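Local structure of peroxiredoxin (Mycobacterium tuberculosis, 5EPF) at residues A56-F59 and R60-K64; K64-E68 and V69-R73. The protein reduces hydrogen peroxide and organic hydroperoxides to water and alcohols as a thiol-specific peroxidase, protecting the cell against oxidative stress. One frame throughout, in Å; residues are numbered along the deposited sequence. Where two conformers were deposited one is given.

Interaction 1 (A56-F59 and R60-K64); sequences ACHF and RDLAK. With SO4 (sulfate ion), chain B.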
ATOM      1  N   ALA A  56      -3.507   6.977  -5.850  1.00  7.28           N
ATOM      2  CA  ALA A  56      -3.205   5.731  -6.540  1.00  7.57           C
ATOM      3  C   ALA A  56      -2.831   5.975  -7.997  1.00  7.21           C
ATOM      4  O   ALA A  56      -1.994   5.251  -8.547  1.00  7.28           O
ATOM      5  CB  ALA A  56      -4.402   4.786  -6.419  1.00  7.51           C
ATOM      6  N   CYS A  57      -3.429   6.982  -8.641  1.00  7.66           N
ATOM      7  CA  CYS A  57      -3.020   7.314 -10.001  1.00  8.32           C
ATOM      8  C   CYS A  57      -1.618   7.912 -10.040  1.00  8.17           C
ATOM      9  O   CYS A  57      -0.909   7.752 -11.042  1.00  9.53           O
ATOM     10  CB  CYS A  57      -4.032   8.258 -10.651  1.00  9.70           C
ATOM     11  SG  CYS A  57      -5.575   7.433 -11.122  1.00 10.55           S
ATOM     12  N   HIS A  58      -1.203   8.614  -8.980  1.00  8.70           N
ATOM     13  CA  HIS A  58       0.172   9.097  -8.928  1.00  8.76           C
ATOM     14  C   HIS A  58       1.148   7.930  -8.813  1.00  7.78           C
ATOM     15  O   HIS A  58       2.165   7.902  -9.517  1.00  8.80           O
ATOM     16  CB  HIS A  58       0.325  10.109  -7.790  1.00  9.38           C
ATOM     17  CG  HIS A  58       1.607  10.882  -7.833  1.00  8.61           C
ATOM     18  ND1 HIS A  58       2.041  11.552  -8.954  1.00 10.30           N
ATOM     19  CD2 HIS A  58       2.549  11.094  -6.883  1.00  9.46           C
ATOM     20  CE1 HIS A  58       3.190  12.152  -8.691  1.00 10.44           C
ATOM     21  NE2 HIS A  58       3.522  11.886  -7.442  1.00 10.43           N
ATOM     22  N   PHE A  59       0.823   6.923  -7.986  1.00  7.46           N
ATOM     23  CA  PHE A  59       1.608   5.689  -7.981  1.00  7.31           C
ATOM     24  C   PHE A  59       1.643   5.046  -9.362  1.00  7.86           C
ATOM     25  O   PHE A  59       2.708   4.608  -9.821  1.00  8.43           O
ATOM     26  CB  PHE A  59       1.053   4.694  -6.967  1.00  7.18           C
ATOM     27  CG  PHE A  59       1.576   4.891  -5.564  1.00  7.29           C
ATOM     28  CD1 PHE A  59       2.882   4.543  -5.238  1.00  7.94           C
ATOM     29  CD2 PHE A  59       0.767   5.419  -4.561  1.00  6.94           C
ATOM     30  CE1 PHE A  59       3.364   4.719  -3.946  1.00  7.88           C
ATOM     31  CE2 PHE A  59       1.243   5.603  -3.268  1.00  7.19           C
ATOM     32  CZ  PHE A  59       2.562   5.248  -2.965  1.00  7.22           C
ATOM     33  N   ARG A  60       0.490   4.982 -10.040  1.00  7.83           N
ATOM     34  CA  ARG A  60       0.434   4.412 -11.383  1.00  8.70           C
ATOM     35  C   ARG A  60       1.386   5.137 -12.320  1.00  8.78           C
ATOM     36  O   ARG A  60       2.158   4.509 -13.061  1.00  9.93           O
ATOM     37  CB  ARG A  60      -0.991   4.544 -11.924  1.00  8.69           C
ATOM     38  CG  ARG A  60      -1.159   4.048 -13.373  1.00  9.04           C
ATOM     39  CD  ARG A  60      -2.471   4.559 -13.960  1.00 10.51           C
ATOM     40  NE  ARG A  60      -2.467   6.015 -14.044  1.00 11.07           N
ATOM     41  CZ  ARG A  60      -3.542   6.772 -14.251  1.00 11.94           C
ATOM     42  NH1 ARG A  60      -4.744   6.218 -14.393  1.00 11.58           N
ATOM     43  NH2 ARG A  60      -3.415   8.090 -14.303  1.00 13.34           N
ATOM     44  N   ASP A  61       1.335   6.475 -12.306  1.00  9.20           N
ATOM     45  CA  ASP A  61       2.083   7.283 -13.254  1.00 11.16           C
ATOM     46  C   ASP A  61       3.577   7.195 -13.018  1.00 11.54           C
ATOM     47  O   ASP A  61       4.350   7.542 -13.914  1.00 14.09           O
ATOM     48  CB  ASP A  61       1.659   8.750 -13.133  1.00 13.79           C
ATOM     49  CG  ASP A  61       0.235   9.015 -13.580  1.00 16.09           C
ATOM     50  OD1 ASP A  61      -0.380   8.171 -14.272  1.00 15.18           O
ATOM     51  OD2 ASP A  61      -0.276  10.121 -13.258  1.00 18.02           O
ATOM     52  N   LEU A  62       4.006   6.763 -11.829  1.00 10.57           N
ATOM     53  CA  LEU A  62       5.421   6.637 -11.498  1.00 11.13           C
ATOM     54  C   LEU A  62       5.955   5.218 -11.702  1.00 11.33           C
ATOM     55  O   LEU A  62       6.988   4.862 -11.118  1.00 11.13           O
ATOM     56  CB  LEU A  62       5.674   7.136 -10.074  1.00 11.19           C
ATOM     57  CG  LEU A  62       5.568   8.650  -9.894  1.00 12.51           C
ATOM     58  CD1 LEU A  62       5.548   9.003  -8.400  1.00 13.18           C
ATOM     59  CD2 LEU A  62       6.707   9.365 -10.601  1.00 15.16           C
ATOM     60  N   ALA A  63       5.302   4.421 -12.557  1.00 11.39           N
ATOM     61  CA  ALA A  63       5.726   3.035 -12.778  1.00 12.36           C
ATOM     62  C   ALA A  63       7.214   2.927 -13.131  1.00 14.43           C
ATOM     63  O   ALA A  63       7.947   2.097 -12.574  1.00 15.04           O
ATOM     64  CB  ALA A  63       4.884   2.396 -13.890  1.00 12.54           C
ATOM     65  N   LYS A  64       7.675   3.727 -14.093  1.00 15.64           N
ATOM     66  CA  LYS A  64       9.061   3.586 -14.540  1.00 17.49           C
ATOM     67  C   LYS A  64      10.046   3.979 -13.444  1.00 16.68           C
ATOM     68  O   LYS A  64      11.097   3.346 -13.297  1.00 18.07           O
ATOM     69  CB  LYS A  64       9.295   4.374 -15.830  1.00 20.16           C
ATOM     70  CG  LYS A  64       8.544   3.774 -17.028  1.00 23.58           C
ATOM     71  CD  LYS A  64       8.924   4.419 -18.355  1.00 26.58           C
ATOM     72  CE  LYS A  64       8.801   5.931 -18.303  1.00 29.04           C
ATOM     73  NZ  LYS A  64       9.472   6.564 -19.484  1.00 31.42           N
TER
HETATM   74  S   SO4 B 200      -7.087   8.953 -15.546  1.00 15.05           S
HETATM   75  O1  SO4 B 200      -7.323   7.724 -14.803  1.00 13.92           O
HETATM   76  O2  SO4 B 200      -7.995  10.021 -15.075  1.00 18.28           O
HETATM   77  O3  SO4 B 200      -5.703   9.405 -15.380  1.00 16.90           O
HETATM   78  O4  SO4 B 200      -7.365   8.726 -16.967  1.00 17.25           O
HETATM   79  O   HOH W   1       1.164  11.888 -11.540  1.00 20.84           O
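The guanidinium of Arg60 lies under Cys57, three residues back on the same helix, so that Cys57 SG rests over one face near its rim, 3.6 Å from Arg60 NH1. The arginine leaves the helix with CG anti to the backbone N (chi1 177°) and bends at chi3, which turns its flat end back beneath the sulfur. Its N-H edges meet the anions: NE and NH2 both grip Asp61 OD1, each at 3.0 Å, in a side-on salt bridge. OD1 lies in the guanidinium plane, and both nitrogens reach it from the same face of the carboxylate, NE from above its plane. NH1 and NH2 donate to O1 and O3 of a sulfate ion, probably from the crystallisation liquor; the NH1 to O1 bond is nearly straight at 172°. Arg91 and Arg92 bind the same sulfate, making a cationic site that suits an anion. Round the helix, Leu62 lays CD1 over one face of the His58 ring, 3.9 Å from its centroid, a CH-pi contact. A water joins His58 ND1 to Asp61 OD2, and His58 NE2 is bonded to Asp150, which leaves the imidazole held at both nitrogens. The helix ends as Leu62 leaves helical angles and its N turns to Phe59 O. Cys57 is the expected disulfide partner of the active-site Cys52, but here the two are not joined. Helix 50-61 presses small Ala56 and flat, apolar Phe59, suited to burial, onto strand 39-43, where Phe59 stacks with Phe42, while His58 and Leu62 meet helix 145-158 and Cys57 meets helix 81-91.

Interaction 2 (K64-E68 and V69-R73); sequences KEFAE and VRASR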
ATOM      1  N   LYS A  64       7.675   3.727 -14.093  1.00 15.64           N
ATOM      2  CA  LYS A  64       9.061   3.586 -14.540  1.00 17.49           C
ATOM      3  C   LYS A  64      10.046   3.979 -13.444  1.00 16.68           C
ATOM      4  O   LYS A  64      11.097   3.346 -13.297  1.00 18.07           O
ATOM      5  CB  LYS A  64       9.295   4.374 -15.830  1.00 20.16           C
ATOM      6  CG  LYS A  64       8.544   3.774 -17.028  1.00 23.58           C
ATOM      7  CD  LYS A  64       8.924   4.419 -18.355  1.00 26.58           C
ATOM      8  CE  LYS A  64       8.801   5.931 -18.303  1.00 29.04           C
ATOM      9  NZ  LYS A  64       9.472   6.564 -19.484  1.00 31.42           N
ATOM     10  N   GLU A  65       9.709   5.003 -12.653  1.00 15.14           N
ATOM     11  CA  GLU A  65      10.589   5.460 -11.581  1.00 14.29           C
ATOM     12  C   GLU A  65      10.726   4.409 -10.480  1.00 12.35           C
ATOM     13  O   GLU A  65      11.826   4.184  -9.951  1.00 12.61           O
ATOM     14  CB  GLU A  65      10.064   6.773 -11.010  1.00 14.48           C
ATOM     15  CG  GLU A  65      10.160   7.978 -11.953  1.00 16.39           C
ATOM     16  CD  GLU A  65       9.061   8.074 -13.018  1.00 18.27           C
ATOM     17  OE1 GLU A  65       8.220   7.163 -13.180  1.00 19.06           O
ATOM     18  OE2 GLU A  65       9.046   9.099 -13.716  1.00 20.83           O
ATOM     19  N   PHE A  66       9.623   3.755 -10.116  1.00 10.67           N
ATOM     20  CA  PHE A  66       9.727   2.679  -9.136  1.00 10.89           C
ATOM     21  C   PHE A  66      10.498   1.496  -9.700  1.00 12.62           C
ATOM     22  O   PHE A  66      11.313   0.894  -8.998  1.00 12.95           O
ATOM     23  CB  PHE A  66       8.359   2.298  -8.557  1.00 11.65           C
ATOM     24  CG  PHE A  66       7.854   3.294  -7.545  1.00 11.35           C
ATOM     25  CD1 PHE A  66       8.399   3.339  -6.268  1.00 12.64           C
ATOM     26  CD2 PHE A  66       6.869   4.209  -7.871  1.00 11.59           C
ATOM     27  CE1 PHE A  66       7.961   4.291  -5.324  1.00 13.31           C
ATOM     28  CE2 PHE A  66       6.425   5.150  -6.939  1.00 11.90           C
ATOM     29  CZ  PHE A  66       6.973   5.183  -5.655  1.00 12.48           C
ATOM     30  N   ALA A  67      10.305   1.181 -10.979  1.00 14.46           N
ATOM     31  CA  ALA A  67      11.084   0.106 -11.581  1.00 17.03           C
ATOM     32  C   ALA A  67      12.577   0.428 -11.589  1.00 18.14           C
ATOM     33  O   ALA A  67      13.408  -0.465 -11.392  1.00 18.70           O
ATOM     34  CB  ALA A  67      10.564  -0.206 -12.979  1.00 18.20           C
ATOM     35  N   GLU A  68      12.937   1.701 -11.781  1.00 19.55           N
ATOM     36  CA  GLU A  68      14.354   2.065 -11.801  1.00 22.21           C
ATOM     37  C   GLU A  68      15.043   1.776 -10.472  1.00 20.84           C
ATOM     38  O   GLU A  68      16.236   1.445 -10.455  1.00 21.51           O
ATOM     39  CB  GLU A  68      14.542   3.535 -12.167  1.00 25.78           C
ATOM     40  CG  GLU A  68      16.010   3.847 -12.467  1.00 29.88           C
ATOM     41  CD  GLU A  68      16.393   5.295 -12.239  1.00 33.63           C
ATOM     42  OE1 GLU A  68      15.493   6.137 -12.036  1.00 34.59           O
ATOM     43  OE2 GLU A  68      17.612   5.586 -12.279  1.00 35.68           O
ATOM     44  N   VAL A  69      14.327   1.913  -9.354  1.00 18.37           N
ATOM     45  CA  VAL A  69      14.893   1.609  -8.042  1.00 17.83           C
ATOM     46  C   VAL A  69      14.549   0.186  -7.630  1.00 17.71           C
ATOM     47  O   VAL A  69      14.739  -0.189  -6.470  1.00 18.60           O
ATOM     48  CB  VAL A  69      14.495   2.634  -6.958  1.00 17.69           C
ATOM     49  CG1 VAL A  69      15.157   3.983  -7.229  1.00 19.39           C
ATOM     50  CG2 VAL A  69      12.977   2.771  -6.854  1.00 16.13           C
ATOM     51  N   ARG A  70      14.032  -0.612  -8.569  1.00 17.00           N
ATOM     52  CA  ARG A  70      13.716  -2.022  -8.325  1.00 18.61           C
ATOM     53  C   ARG A  70      12.828  -2.188  -7.102  1.00 16.60           C
ATOM     54  O   ARG A  70      13.116  -2.977  -6.200  1.00 18.46           O
ATOM     55  CB  ARG A  70      14.971  -2.889  -8.173  1.00 22.58           C
ATOM     56  CG  ARG A  70      16.177  -2.414  -8.918  1.00 27.85           C
ATOM     57  CD  ARG A  70      16.293  -3.118 -10.227  1.00 31.70           C
ATOM     58  NE  ARG A  70      16.459  -2.159 -11.310  1.00 34.82           N
ATOM     59  CZ  ARG A  70      17.068  -2.429 -12.458  1.00 36.55           C
ATOM     60  NH1 ARG A  70      17.171  -1.488 -13.385  1.00 36.50           N
ATOM     61  NH2 ARG A  70      17.576  -3.634 -12.675  1.00 37.90           N
ATOM     62  N   ALA A  71      11.750  -1.407  -7.060  1.00 13.86           N
ATOM     63  CA  ALA A  71      10.784  -1.452  -5.977  1.00 12.66           C
ATOM     64  C   ALA A  71       9.402  -1.590  -6.589  1.00 12.79           C
ATOM     65  O   ALA A  71       9.177  -1.215  -7.741  1.00 15.98           O
ATOM     66  CB  ALA A  71      10.859  -0.187  -5.108  1.00 12.18           C
ATOM     67  N   SER A  72       8.469  -2.114  -5.810  0.54 12.13           N
ATOM     68  CA  SER A  72       7.121  -2.300  -6.308  0.54 11.78           C
ATOM     69  C   SER A  72       6.092  -1.646  -5.392  0.54 11.17           C
ATOM     70  O   SER A  72       6.310  -1.426  -4.204  0.54 13.34           O
ATOM     71  CB  SER A  72       6.814  -3.772  -6.484  0.54 11.95           C
ATOM     72  OG  SER A  72       6.738  -4.383  -5.222  0.54 10.94           O
ATOM     73  N   ARG A  73       4.963  -1.338  -5.987  1.00  8.84           N
ATOM     74  CA  ARG A  73       3.867  -0.607  -5.368  1.00  9.42           C
ATOM     75  C   ARG A  73       2.735  -1.591  -5.113  1.00  7.62           C
ATOM     76  O   ARG A  73       2.415  -2.397  -5.982  1.00  8.68           O
ATOM     77  CB  ARG A  73       3.351   0.437  -6.397  1.00 13.09           C
ATOM     78  CG  ARG A  73       4.438   1.380  -6.948  1.00 13.95           C
ATOM     79  CD  ARG A  73       4.074   1.926  -8.316  1.00 14.14           C
ATOM     80  NE  ARG A  73       4.198   0.869  -9.282  1.00 16.57           N
ATOM     81  CZ  ARG A  73       3.632   0.866 -10.473  1.00 13.85           C
ATOM     82  NH1 ARG A  73       2.957   1.917 -10.936  1.00 12.82           N
ATOM     83  NH2 ARG A  73       3.804  -0.188 -11.234  1.00 15.75           N
TER
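Helix 63-68 ends in a Schellman motif, in which Ala71 N reaches back to Phe66 O (3.0 Å, 167° at the hydrogen) and Arg70 N to Ala67 O (2.9 Å). Arg70 is the C-prime residue and takes the left-handed conformation, phi 53°, which reverses the chain and sends it into strand 72-77. Val69 N, just before it, makes weak bonds to Glu65 O and Phe66 O, the last remnants of the helical pattern. Phe66 fills the angle between helix and strand. Its ring receives Arg73 CG over one face, toward the rim and 4.1 Å from the centroid, in a CH-pi contact, with Ala71 CB near the plane at the edge. A long aliphatic arm suits Arg73 here: CG and CD pack against the aromatic ring, the guanidinium plane lies 17° from the ring plane, and the charged end goes on to a salt bridge with Asp94. The small methyl of Ala71 fits beside the ring and also meets Leu156 of helix 145-158. Val69 turns CG2 in over the last turn, close to the carbonyl oxygens of Phe66 and Glu65, and the same side chain touches Arg157. Exposed Glu68 extends outward, whereas Arg70 bends at chi2 and chi3 and folds back along the end of the helix. Phe66 also packs on Val40, while the backbone of Ser72 bonds to Pro38 and Val40, carrying the turn directly into the central sheet. The closest approach of the Phe66 and Arg73 side chains is Arg73 CD to Phe66 CD2, 3.6 Å.

Overall arrangement
Interactions 1 and 2 follow one another along the chain and share Lys64: the first spans the break between helices 50-61 and 63-68, the second the step from helix 63-68 into strand 72-77. Their centres are 10 Å apart, and both are partly buried. Arg73 NH1 joins them, 2.9 Å from Phe59 O in a probable hydrogen bond, and the rings of Phe59 and Phe66 pack together beside strand 39-43. The chemistry differs with place. Interaction 1, near the active-site cysteine, combines a salt bridge, sulfate and water with its buried face; interaction 2, away from that site, relies on backbone capping and aliphatic-aromatic packing, with Glu68 and Arg70 at the surface but the buried Arg73 paired with Asp94.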